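Local coordinates for protein acyl-CoA dehydrogenase (Geobacillus kaustophilus, PDB 2PG0) that probably catalyses the FAD-dependent dehydrogenation of acyl chains at the alpha-beta position, introducing a double bond, at residues E80-G85 / A256-E261. Sequence-based numbering, arbitrary orientation.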
loop_
_atom_site.group_PDB
_atom_site.type_symbol
_atom_site.label_atom_id
_atom_site.label_comp_id
_atom_site.label_asym_id
_atom_site.label_seq_id
_atom_site.Cartn_x
_atom_site.Cartn_y
_atom_site.Cartn_z
ATOM N N GLU A 80 -10.626 -24.501 -14.837
ATOM C CA GLU A 80 -11.348 -25.535 -14.098
ATOM C C GLU A 80 -10.441 -26.374 -13.191
ATOM O O GLU A 80 -10.837 -26.759 -12.093
ATOM C CB GLU A 80 -12.181 -26.413 -15.046
ATOM C CG GLU A 80 -13.373 -25.671 -15.688
ATOM C CD GLU A 80 -14.290 -24.982 -14.679
ATOM O OE1 GLU A 80 -14.685 -25.624 -13.689
ATOM O OE2 GLU A 80 -14.633 -23.800 -14.893
ATOM N N LEU A 81 -9.220 -26.636 -13.641
ATOM C CA LEU A 81 -8.256 -27.364 -12.815
ATOM C C LEU A 81 -7.817 -26.540 -11.594
ATOM O O LEU A 81 -7.653 -27.087 -10.501
ATOM C CB LEU A 81 -7.046 -27.795 -13.645
ATOM C CG LEU A 81 -7.258 -28.974 -14.601
ATOM C CD1 LEU A 81 -6.042 -29.142 -15.483
ATOM C CD2 LEU A 81 -7.566 -30.279 -13.854
ATOM N N GLU A 82 -7.624 -25.236 -11.780
ATOM C CA GLU A 82 -7.277 -24.357 -10.659
ATOM C C GLU A 82 -8.414 -24.283 -9.645
ATOM O O GLU A 82 -8.175 -24.215 -8.438
ATOM C CB GLU A 82 -6.871 -22.958 -11.137
ATOM C CG GLU A 82 -6.320 -22.030 -10.026
ATOM C CD GLU A 82 -5.009 -22.535 -9.398
ATOM O OE1 GLU A 82 -4.203 -23.201 -10.087
ATOM O OE2 GLU A 82 -4.772 -22.249 -8.206
ATOM N N LYS A 83 -9.651 -24.326 -10.134
ATOM C CA LYS A 83 -10.806 -24.372 -9.246
ATOM C C LYS A 83 -10.742 -25.568 -8.299
ATOM O O LYS A 83 -11.218 -25.492 -7.166
ATOM C CB LYS A 83 -12.110 -24.351 -10.045
ATOM C CG LYS A 83 -12.400 -22.974 -10.642
ATOM C CD LYS A 83 -13.655 -22.969 -11.488
ATOM C CE LYS A 83 -13.745 -21.701 -12.320
ATOM N NZ LYS A 83 -15.025 -21.674 -13.104
ATOM N N VAL A 84 -10.144 -26.665 -8.765
ATOM C CA VAL A 84 -9.839 -27.796 -7.888
ATOM C C VAL A 84 -8.653 -27.423 -6.984
ATOM O O VAL A 84 -8.793 -27.365 -5.762
ATOM C CB VAL A 84 -9.549 -29.103 -8.669
ATOM C CG1 VAL A 84 -9.320 -30.279 -7.701
ATOM C CG2 VAL A 84 -10.696 -29.422 -9.656
ATOM N N GLY A 85 -7.500 -27.158 -7.591
ATOM C CA GLY A 85 -6.330 -26.708 -6.817
ATOM C C GLY A 85 -5.074 -26.516 -7.640
ATOM O O GLY A 85 -4.932 -27.086 -8.724
ATOM N N ALA A 256 -3.603 -17.659 -11.628
ATOM C CA ALA A 256 -3.645 -16.749 -10.492
ATOM C C ALA A 256 -4.974 -15.971 -10.423
ATOM O O ALA A 256 -5.514 -15.749 -9.331
ATOM C CB ALA A 256 -2.449 -15.803 -10.518
ATOM N N GLN A 257 -5.497 -15.574 -11.582
ATOM C CA GLN A 257 -6.773 -14.864 -11.660
ATOM C C GLN A 257 -7.885 -15.756 -11.102
ATOM O O GLN A 257 -8.689 -15.323 -10.273
ATOM C CB GLN A 257 -7.081 -14.443 -13.106
ATOM C CG GLN A 257 -8.417 -13.708 -13.294
ATOM C CD GLN A 257 -8.489 -12.391 -12.548
ATOM O OE1 GLN A 257 -7.497 -11.659 -12.440
ATOM N NE2 GLN A 257 -9.669 -12.086 -12.016
ATOM N N THR A 258 -7.906 -17.004 -11.560
ATOM C CA THR A 258 -8.870 -17.995 -11.065
ATOM C C THR A 258 -8.743 -18.248 -9.555
ATOM O O THR A 258 -9.753 -18.349 -8.850
ATOM C CB THR A 258 -8.739 -19.321 -11.827
ATOM O OG1 THR A 258 -8.859 -19.066 -13.226
ATOM C CG2 THR A 258 -9.842 -20.284 -11.410
ATOM N N ALA A 259 -7.508 -18.347 -9.067
ATOM C CA ALA A 259 -7.251 -18.563 -7.638
ATOM C C ALA A 259 -7.832 -17.422 -6.802
ATOM O O ALA A 259 -8.476 -17.665 -5.782
ATOM C CB ALA A 259 -5.754 -18.724 -7.373
ATOM N N ALA A 260 -7.621 -16.184 -7.255
ATOM C CA ALA A 260 -8.182 -14.995 -6.598
ATOM C C ALA A 260 -9.717 -15.055 -6.551
ATOM O O ALA A 260 -10.328 -14.797 -5.505
ATOM C CB ALA A 260 -7.722 -13.730 -7.313
ATOM N N GLU A 261 -10.323 -15.390 -7.688
ATOM C CA GLU A 261 -11.787 -15.534 -7.806
ATOM C C GLU A 261 -12.331 -16.593 -6.845
ATOM O O GLU A 261 -13.356 -16.372 -6.179
ATOM C CB GLU A 261 -12.183 -15.832 -9.262
ATOM C CG GLU A 261 -12.087 -14.604 -10.176
ATOM C CD GLU A 261 -12.003 -14.927 -11.672
ATOM O OE1 GLU A 261 -11.942 -16.114 -12.055
ATOM O OE2 GLU A 261 -11.985 -13.974 -12.476
#
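Glu82 and Lys83, near the C-terminal end of helix 71-84, pack against Thr258 and Ala259 of the long helix 237-273; the local axes approach to 8.9 Å and cross at -48°. Taken in sequence order, Glu80 comes first: it makes no contact with 256-261 but forms a salt bridge with Lys83, whose NZ lies 2.8 Å from OE2 of Glu80, on the syn side of the carboxylate and 28° out of its plane. That carboxylate also forms salt bridges with Arg18 and Arg22.

Glu82 points its CB toward helix 237-273, and its CA lies 6.5 Å from CA of Ala259. CG anti to the backbone N (chi1 -173°) carries the chain over toward Ala259, and the Glu82 and Thr258 side chains run past each other in opposite directions. Glu82 CB lies 4.0 Å from Thr258 CG2, and the carboxylate continues beyond, placing OE2 3.8 Å from CB of Ala259. This is a van der Waals approach; the buried OE2 is hydrogen-bonded to Ser86 OG, just past the helix end. Thr258 likewise presents its methyl to the interface while OG1 bonds to Ile254 O within its own helix.

The aliphatic part of Lys83 crosses Thr258 at about a right angle, and Lys83 CG touches Thr258 CG2 at 3.8 Å. Shortening this residue to an alanine would probably leave the Thr258 methyl less covered and Glu80 without its lysine mate.

With 177 Å² buried and van der Waals contacts alone linking the segments, the arrangement is side-chain packing of one helix across another. The side chain of Glu82 lies about 11 Å from the bound FAD. The contact joins the N-terminal and C-terminal helical domains of the acyl-CoA dehydrogenase fold, between which a beta domain lies in sequence.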